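Local structure of phospholethanolamine N-methyltransferase 2 (4KRI) at residues 133-144 with 156-167. The protein probably transfers methyl groups from S-adenosylmethionine to phosphomonomethylethanolamine, on the route to phosphocholine in the nematode Haemonchus contortus. Sequence-based numbering, arbitrary orientation.
Sequences NVGFQFYAVNEV and DFIWTLMKKPFP
Y139 sets CG opposite its backbone N (chi1 -177°), and T160 places CG2 the same way. The two side chains therefore run alongside each other, with Y139 CD2 3.6 Å from T160 CG2. The Y139 hydroxyl goes on to bond E284 N. V141 splits its branches between two aromatic neighbours. CG1 meets F157 CD1 at 3.8 Å, while CG2 touches the indole of W159 at CD1, 3.6 Å away. F166, with CG opposite its carbonyl carbon (chi1 -70°), turns its ring edge to G135. The backbone N of G135 lies in the ring plane, 3.6 Å from CD2. F136 CD1 packs on L161 CB, and the two side chains meet at about a right angle.

Antiparallel backbone hydrogen bonds join the two strands, in pairs except at the bulge and at V144. T160 O is gripped twice, by Y139 N at 3.1 Å and by A140 N at 3.3 Å. The first bond is bent, with 138° at the hydrogen; the A140 bond is straighter. A water joins N142 ND2, I158 O and T160 OG1, so it ties the side chain of one strand to two groups of the other. K164 CG rests against Q137 OE1, and its ammonium forms a salt bridge with D97.

On their outer edges, strand 98-105 pairs with 156-166, and strand 132-143 pairs with 127-129 near V134 and, near V141, with 273-277 of the methyltransferase domain. Y139 and A140 opposite T160 form a classic beta bulge in an antiparallel strand pair linked through helix 145-151.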
ATOM      1  N   ASN A 133     -11.137 -25.151   5.703  1.00 33.69           N
ATOM      2  CA  ASN A 133     -11.269 -24.347   4.493  1.00 31.41           C
ATOM      3  C   ASN A 133      -9.919 -23.982   3.886  1.00 30.98           C
ATOM      4  O   ASN A 133      -8.888 -24.035   4.558  1.00 29.92           O
ATOM      5  CB  ASN A 133     -12.048 -23.059   4.782  1.00 33.79           C
ATOM      6  CG  ASN A 133     -13.533 -23.300   4.982  1.00 42.17           C
ATOM      7  OD1 ASN A 133     -14.092 -24.268   4.468  1.00 48.03           O
ATOM      8  ND2 ASN A 133     -14.179 -22.412   5.724  1.00 46.15           N
ATOM      9  N   VAL A 134      -9.935 -23.620   2.608  1.00 26.45           N
ATOM     10  CA  VAL A 134      -8.774 -23.007   1.981  1.00 23.17           C
ATOM     11  C   VAL A 134      -9.212 -21.696   1.356  1.00 28.50           C
ATOM     12  O   VAL A 134     -10.397 -21.501   1.065  1.00 29.79           O
ATOM     13  CB  VAL A 134      -8.132 -23.895   0.887  1.00 26.00           C
ATOM     14  CG1 VAL A 134      -7.511 -25.138   1.511  1.00 30.54           C
ATOM     15  CG2 VAL A 134      -9.149 -24.266  -0.200  1.00 29.83           C
ATOM     16  N   GLY A 135      -8.256 -20.800   1.148  1.00 27.66           N
ATOM     17  CA  GLY A 135      -8.554 -19.515   0.550  1.00 23.09           C
ATOM     18  C   GLY A 135      -7.256 -18.840   0.176  1.00 25.55           C
ATOM     19  O   GLY A 135      -6.179 -19.404   0.379  1.00 24.79           O
ATOM     20  N   PHE A 136      -7.342 -17.635  -0.374  1.00 22.54           N
ATOM     21  CA  PHE A 136      -6.127 -16.916  -0.729  1.00 22.39           C
ATOM     22  C   PHE A 136      -5.718 -15.908   0.327  1.00 28.55           C
ATOM     23  O   PHE A 136      -6.533 -15.096   0.772  1.00 29.69           O
ATOM     24  CB  PHE A 136      -6.298 -16.202  -2.073  1.00 21.38           C
ATOM     25  CG  PHE A 136      -6.243 -17.123  -3.250  1.00 22.66           C
ATOM     26  CD1 PHE A 136      -5.074 -17.818  -3.552  1.00 22.67           C
ATOM     27  CD2 PHE A 136      -7.354 -17.292  -4.070  1.00 27.60           C
ATOM     28  CE1 PHE A 136      -5.023 -18.682  -4.647  1.00 20.11           C
ATOM     29  CE2 PHE A 136      -7.314 -18.144  -5.161  1.00 28.01           C
ATOM     30  CZ  PHE A 136      -6.143 -18.851  -5.451  1.00 24.87           C
ATOM     31  N   GLN A 137      -4.449 -15.966   0.725  1.00 22.95           N
ATOM     32  CA  GLN A 137      -3.853 -14.936   1.567  1.00 21.68           C
ATOM     33  C   GLN A 137      -3.293 -13.840   0.667  1.00 25.77           C
ATOM     34  O   GLN A 137      -2.649 -14.121  -0.347  1.00 23.85           O
ATOM     35  CB  GLN A 137      -2.733 -15.528   2.432  1.00 24.36           C
ATOM     36  CG  GLN A 137      -1.928 -14.495   3.215  1.00 29.05           C
ATOM     37  CD  GLN A 137      -0.838 -15.131   4.053  1.00 37.27           C
ATOM     38  OE1 GLN A 137      -1.099 -16.044   4.839  1.00 38.20           O
ATOM     39  NE2 GLN A 137       0.391 -14.655   3.889  1.00 41.95           N
ATOM     40  N   PHE A 138      -3.548 -12.590   1.031  1.00 25.16           N
ATOM     41  CA  PHE A 138      -3.102 -11.454   0.230  1.00 24.51           C
ATOM     42  C   PHE A 138      -1.598 -11.187   0.367  1.00 21.70           C
ATOM     43  O   PHE A 138      -1.045 -11.227   1.475  1.00 24.42           O
ATOM     44  CB  PHE A 138      -3.892 -10.202   0.630  1.00 24.95           C
ATOM     45  CG  PHE A 138      -3.447  -8.960  -0.079  1.00 25.87           C
ATOM     46  CD1 PHE A 138      -3.889  -8.691  -1.372  1.00 27.30           C
ATOM     47  CD2 PHE A 138      -2.569  -8.078   0.533  1.00 26.41           C
ATOM     48  CE1 PHE A 138      -3.474  -7.549  -2.038  1.00 25.22           C
ATOM     49  CE2 PHE A 138      -2.152  -6.931  -0.133  1.00 25.01           C
ATOM     50  CZ  PHE A 138      -2.605  -6.669  -1.408  1.00 23.47           C
ATOM     51  N   TYR A 139      -0.934 -10.923  -0.764  1.00 20.73           N
ATOM     52  CA  TYR A 139       0.451 -10.458  -0.737  1.00 19.53           C
ATOM     53  C   TYR A 139       0.612  -9.041  -1.299  1.00 22.58           C
ATOM     54  O   TYR A 139       1.166  -8.168  -0.628  1.00 21.00           O
ATOM     55  CB  TYR A 139       1.394 -11.432  -1.452  1.00 19.70           C
ATOM     56  CG  TYR A 139       2.835 -10.997  -1.371  1.00 24.55           C
ATOM     57  CD1 TYR A 139       3.580 -11.197  -0.212  1.00 31.64           C
ATOM     58  CD2 TYR A 139       3.452 -10.368  -2.442  1.00 23.63           C
ATOM     59  CE1 TYR A 139       4.903 -10.780  -0.131  1.00 30.31           C
ATOM     60  CE2 TYR A 139       4.772  -9.955  -2.368  1.00 25.97           C
ATOM     61  CZ  TYR A 139       5.493 -10.167  -1.222  1.00 30.64           C
ATOM     62  OH  TYR A 139       6.807  -9.745  -1.172  1.00 29.30           O
ATOM     63  N   ALA A 140       0.162  -8.812  -2.527  1.00 22.66           N
ATOM     64  CA  ALA A 140       0.293  -7.482  -3.121  1.00 18.79           C
ATOM     65  C   ALA A 140      -0.607  -7.281  -4.324  1.00 19.96           C
ATOM     66  O   ALA A 140      -1.081  -8.238  -4.930  1.00 20.24           O
ATOM     67  CB  ALA A 140       1.748  -7.200  -3.518  1.00 20.29           C
ATOM     68  N   VAL A 141      -0.843  -6.018  -4.650  1.00 19.17           N
ATOM     69  CA  VAL A 141      -1.363  -5.648  -5.960  1.00 19.21           C
ATOM     70  C   VAL A 141      -0.359  -4.678  -6.551  1.00 20.30           C
ATOM     71  O   VAL A 141      -0.031  -3.661  -5.937  1.00 20.05           O
ATOM     72  CB  VAL A 141      -2.707  -4.914  -5.883  1.00 20.60           C
ATOM     73  CG1 VAL A 141      -3.257  -4.705  -7.317  1.00 25.78           C
ATOM     74  CG2 VAL A 141      -3.707  -5.686  -5.043  1.00 22.50           C
ATOM     75  N   ASN A 142       0.147  -5.000  -7.733  1.00 21.51           N
ATOM     76  CA  ASN A 142       1.056  -4.110  -8.433  1.00 19.42           C
ATOM     77  C   ASN A 142       0.439  -3.612  -9.721  1.00 20.97           C
ATOM     78  O   ASN A 142      -0.521  -4.196 -10.231  1.00 22.04           O
ATOM     79  CB  ASN A 142       2.359  -4.828  -8.787  1.00 19.22           C
ATOM     80  CG  ASN A 142       3.245  -5.055  -7.583  1.00 21.86           C
ATOM     81  OD1 ASN A 142       3.924  -4.131  -7.112  1.00 25.12           O
ATOM     82  ND2 ASN A 142       3.281  -6.299  -7.101  1.00 20.31           N
ATOM     83  N   GLU A 143       1.001  -2.535 -10.250  1.00 17.83           N
ATOM     84  CA  GLU A 143       0.646  -2.099 -11.599  1.00 20.17           C
ATOM     85  C   GLU A 143       1.569  -2.750 -12.609  1.00 22.92           C
ATOM     86  O   GLU A 143       2.766  -2.913 -12.345  1.00 19.25           O
ATOM     87  CB  GLU A 143       0.802  -0.582 -11.736  1.00 20.85           C
ATOM     88  CG  GLU A 143      -0.091   0.234 -10.820  1.00 22.59           C
ATOM     89  CD  GLU A 143       0.184   1.723 -10.959  1.00 23.94           C
ATOM     90  OE1 GLU A 143       1.274   2.147 -10.539  1.00 21.12           O
ATOM     91  OE2 GLU A 143      -0.655   2.471 -11.520  1.00 23.41           O
ATOM     92  N   VAL A 144       1.018  -3.094 -13.775  1.00 20.06           N
ATOM     93  CA  VAL A 144       1.839  -3.509 -14.901  1.00 19.36           C
ATOM     94  C   VAL A 144       2.586  -2.282 -15.416  1.00 19.37           C
ATOM     95  O   VAL A 144       1.968  -1.323 -15.884  1.00 20.26           O
ATOM     96  CB  VAL A 144       0.983  -4.078 -16.052  1.00 19.61           C
ATOM     97  CG1 VAL A 144       1.878  -4.496 -17.228  1.00 18.51           C
ATOM     98  CG2 VAL A 144       0.184  -5.257 -15.552  1.00 24.00           C
ATOM     99  N   ASP A 156      -3.774  -1.282 -14.875  1.00 20.00           N
ATOM    100  CA  ASP A 156      -3.522  -2.641 -15.346  1.00 21.75           C
ATOM    101  C   ASP A 156      -2.877  -3.337 -14.144  1.00 22.35           C
ATOM    102  O   ASP A 156      -1.763  -2.995 -13.755  1.00 22.58           O
ATOM    103  CB  ASP A 156      -2.588  -2.582 -16.568  1.00 18.16           C
ATOM    104  CG  ASP A 156      -2.550  -3.873 -17.351  1.00 26.09           C
ATOM    105  OD1 ASP A 156      -3.151  -4.876 -16.889  1.00 25.63           O
ATOM    106  OD2 ASP A 156      -1.909  -3.896 -18.439  1.00 26.23           O
ATOM    107  N   PHE A 157      -3.592  -4.266 -13.511  1.00 19.97           N
ATOM    108  CA  PHE A 157      -3.148  -4.766 -12.195  1.00 21.79           C
ATOM    109  C   PHE A 157      -2.641  -6.208 -12.177  1.00 23.29           C
ATOM    110  O   PHE A 157      -3.063  -7.031 -12.980  1.00 21.04           O
ATOM    111  CB  PHE A 157      -4.278  -4.605 -11.184  1.00 22.56           C
ATOM    112  CG  PHE A 157      -4.635  -3.175 -10.919  1.00 19.40           C
ATOM    113  CD1 PHE A 157      -3.774  -2.360 -10.206  1.00 24.48           C
ATOM    114  CD2 PHE A 157      -5.817  -2.641 -11.414  1.00 21.40           C
ATOM    115  CE1 PHE A 157      -4.095  -1.035  -9.946  1.00 21.10           C
ATOM    116  CE2 PHE A 157      -6.148  -1.315 -11.176  1.00 21.12           C
ATOM    117  CZ  PHE A 157      -5.281  -0.510 -10.435  1.00 20.87           C
ATOM    118  N   ILE A 158      -1.727  -6.489 -11.250  1.00 19.70           N
ATOM    119  CA  ILE A 158      -1.243  -7.840 -10.982  1.00 18.88           C
ATOM    120  C   ILE A 158      -1.492  -8.131  -9.513  1.00 20.33           C
ATOM    121  O   ILE A 158      -0.968  -7.433  -8.647  1.00 21.21           O
ATOM    122  CB  ILE A 158       0.261  -7.949 -11.209  1.00 19.35           C
ATOM    123  CG1 ILE A 158       0.618  -7.518 -12.637  1.00 20.84           C
ATOM    124  CG2 ILE A 158       0.742  -9.387 -10.945  1.00 21.41           C
ATOM    125  CD1 ILE A 158       2.109  -7.253 -12.824  1.00 22.07           C
ATOM    126  N   TRP A 159      -2.287  -9.152  -9.221  1.00 19.80           N
ATOM    127  CA  TRP A 159      -2.440  -9.589  -7.833  1.00 16.66           C
ATOM    128  C   TRP A 159      -1.469 -10.719  -7.568  1.00 20.01           C
ATOM    129  O   TRP A 159      -1.315 -11.612  -8.389  1.00 18.45           O
ATOM    130  CB  TRP A 159      -3.865 -10.117  -7.573  1.00 21.82           C
ATOM    131  CG  TRP A 159      -4.925  -9.072  -7.438  1.00 21.12           C
ATOM    132  CD1 TRP A 159      -5.469  -8.598  -6.275  1.00 24.73           C
ATOM    133  CD2 TRP A 159      -5.596  -8.391  -8.499  1.00 19.79           C
ATOM    134  NE1 TRP A 159      -6.439  -7.655  -6.557  1.00 23.51           N
ATOM    135  CE2 TRP A 159      -6.528  -7.508  -7.915  1.00 23.74           C
ATOM    136  CE3 TRP A 159      -5.498  -8.439  -9.894  1.00 22.36           C
ATOM    137  CZ2 TRP A 159      -7.356  -6.680  -8.677  1.00 24.73           C
ATOM    138  CZ3 TRP A 159      -6.313  -7.617 -10.646  1.00 25.98           C
ATOM    139  CH2 TRP A 159      -7.228  -6.747 -10.035  1.00 25.53           C
ATOM    140  N   THR A 160      -0.836 -10.697  -6.406  1.00 19.36           N
ATOM    141  CA  THR A 160      -0.031 -11.825  -5.949  1.00 18.44           C
ATOM    142  C   THR A 160      -0.742 -12.368  -4.722  1.00 19.87           C
ATOM    143  O   THR A 160      -0.870 -11.656  -3.733  1.00 19.33           O
ATOM    144  CB  THR A 160       1.385 -11.366  -5.527  1.00 18.24           C
ATOM    145  OG1 THR A 160       2.074 -10.815  -6.663  1.00 21.41           O
ATOM    146  CG2 THR A 160       2.195 -12.552  -5.015  1.00 21.03           C
ATOM    147  N   LEU A 161      -1.204 -13.618  -4.789  1.00 20.58           N
ATOM    148  CA  LEU A 161      -1.965 -14.239  -3.690  1.00 19.15           C
ATOM    149  C   LEU A 161      -1.407 -15.629  -3.426  1.00 25.30           C
ATOM    150  O   LEU A 161      -0.825 -16.238  -4.318  1.00 21.99           O
ATOM    151  CB  LEU A 161      -3.440 -14.362  -4.096  1.00 21.66           C
ATOM    152  CG  LEU A 161      -4.145 -13.096  -4.592  1.00 23.19           C
ATOM    153  CD1 LEU A 161      -5.491 -13.447  -5.232  1.00 26.72           C
ATOM    154  CD2 LEU A 161      -4.344 -12.115  -3.455  1.00 25.94           C
ATOM    155  N   MET A 162      -1.583 -16.139  -2.208  1.00 20.74           N
ATOM    156  CA  MET A 162      -1.070 -17.466  -1.873  1.00 21.16           C
ATOM    157  C   MET A 162      -2.176 -18.323  -1.274  1.00 21.72           C
ATOM    158  O   MET A 162      -2.938 -17.851  -0.426  1.00 23.37           O
ATOM    159  CB  MET A 162       0.089 -17.325  -0.872  1.00 27.59           C
ATOM    160  CG  MET A 162       0.783 -18.630  -0.512  1.00 40.47           C
ATOM    161  SD  MET A 162       2.406 -18.379   0.265  1.00 54.15           S
ATOM    162  CE  MET A 162       2.447 -16.578   0.344  1.00 47.84           C
ATOM    163  N   LYS A 163      -2.269 -19.581  -1.698  1.00 23.54           N
ATOM    164  CA  LYS A 163      -3.273 -20.488  -1.142  1.00 23.72           C
ATOM    165  C   LYS A 163      -2.889 -20.897   0.275  1.00 24.96           C
ATOM    166  O   LYS A 163      -1.765 -21.338   0.505  1.00 24.41           O
ATOM    167  CB  LYS A 163      -3.372 -21.747  -1.989  1.00 21.16           C
ATOM    168  CG  LYS A 163      -4.457 -22.710  -1.504  1.00 22.37           C
ATOM    169  CD  LYS A 163      -4.463 -24.007  -2.313  1.00 23.12           C
ATOM    170  CE  LYS A 163      -5.501 -24.976  -1.761  1.00 24.46           C
ATOM    171  NZ  LYS A 163      -5.646 -26.205  -2.595  1.00 27.48           N
ATOM    172  N   LYS A 164      -3.823 -20.764   1.216  1.00 22.77           N
ATOM    173  CA  LYS A 164      -3.563 -21.087   2.627  1.00 22.20           C
ATOM    174  C   LYS A 164      -4.749 -21.830   3.233  1.00 25.44           C
ATOM    175  O   LYS A 164      -5.878 -21.735   2.733  1.00 24.76           O
ATOM    176  CB  LYS A 164      -3.309 -19.809   3.435  1.00 25.79           C
ATOM    177  CG  LYS A 164      -2.055 -19.063   3.052  1.00 30.76           C
ATOM    178  CD  LYS A 164      -0.809 -19.865   3.400  1.00 29.80           C
ATOM    179  CE  LYS A 164       0.451 -19.035   3.150  1.00 38.85           C
ATOM    180  NZ  LYS A 164       1.700 -19.802   3.428  1.00 42.99           N
ATOM    181  N   PRO A 165      -4.492 -22.599   4.301  1.00 29.25           N
ATOM    182  CA  PRO A 165      -5.579 -23.251   5.043  1.00 31.27           C
ATOM    183  C   PRO A 165      -6.209 -22.280   6.045  1.00 32.02           C
ATOM    184  O   PRO A 165      -5.497 -21.441   6.610  1.00 28.68           O
ATOM    185  CB  PRO A 165      -4.855 -24.379   5.783  1.00 33.74           C
ATOM    186  CG  PRO A 165      -3.483 -23.814   6.044  1.00 33.09           C
ATOM    187  CD  PRO A 165      -3.161 -23.005   4.791  1.00 34.18           C
ATOM    188  N   PHE A 166      -7.522 -22.380   6.258  1.00 36.23           N
ATOM    189  CA  PHE A 166      -8.209 -21.503   7.216  1.00 35.85           C
ATOM    190  C   PHE A 166      -9.181 -22.262   8.121  1.00 44.33           C
ATOM    191  O   PHE A 166      -9.798 -23.239   7.687  1.00 38.84           O
ATOM    192  CB  PHE A 166      -8.992 -20.397   6.487  1.00 35.92           C
ATOM    193  CG  PHE A 166      -8.128 -19.368   5.819  1.00 37.80           C
ATOM    194  CD1 PHE A 166      -7.661 -18.262   6.523  1.00 38.89           C
ATOM    195  CD2 PHE A 166      -7.801 -19.490   4.478  1.00 36.63           C
ATOM    196  CE1 PHE A 166      -6.868 -17.304   5.903  1.00 40.28           C
ATOM    197  CE2 PHE A 166      -7.009 -18.543   3.852  1.00 35.28           C
ATOM    198  CZ  PHE A 166      -6.541 -17.448   4.559  1.00 37.60           C
ATOM    199  N   PRO A 167      -9.344 -21.793   9.376  1.00 61.51           N
ATOM    200  CA  PRO A 167     -10.377 -22.328  10.277  1.00 72.84           C
ATOM    201  C   PRO A 167     -11.775 -22.174   9.674  1.00 80.03           C
ATOM    202  O   PRO A 167     -11.927 -21.530   8.635  1.00 82.82           O
ATOM    203  CB  PRO A 167     -10.255 -21.439  11.522  1.00 73.34           C
ATOM    204  CG  PRO A 167      -8.864 -20.915  11.487  1.00 70.02           C
ATOM    205  CD  PRO A 167      -8.530 -20.750  10.029  1.00 61.81           C
TER
HETATM  206  O   HOH W   1       1.412  -8.255  -7.286  1.00 25.54           O
HETATM  207  O   HOH W   2      -0.835  -0.068 -14.982  1.00 22.00           O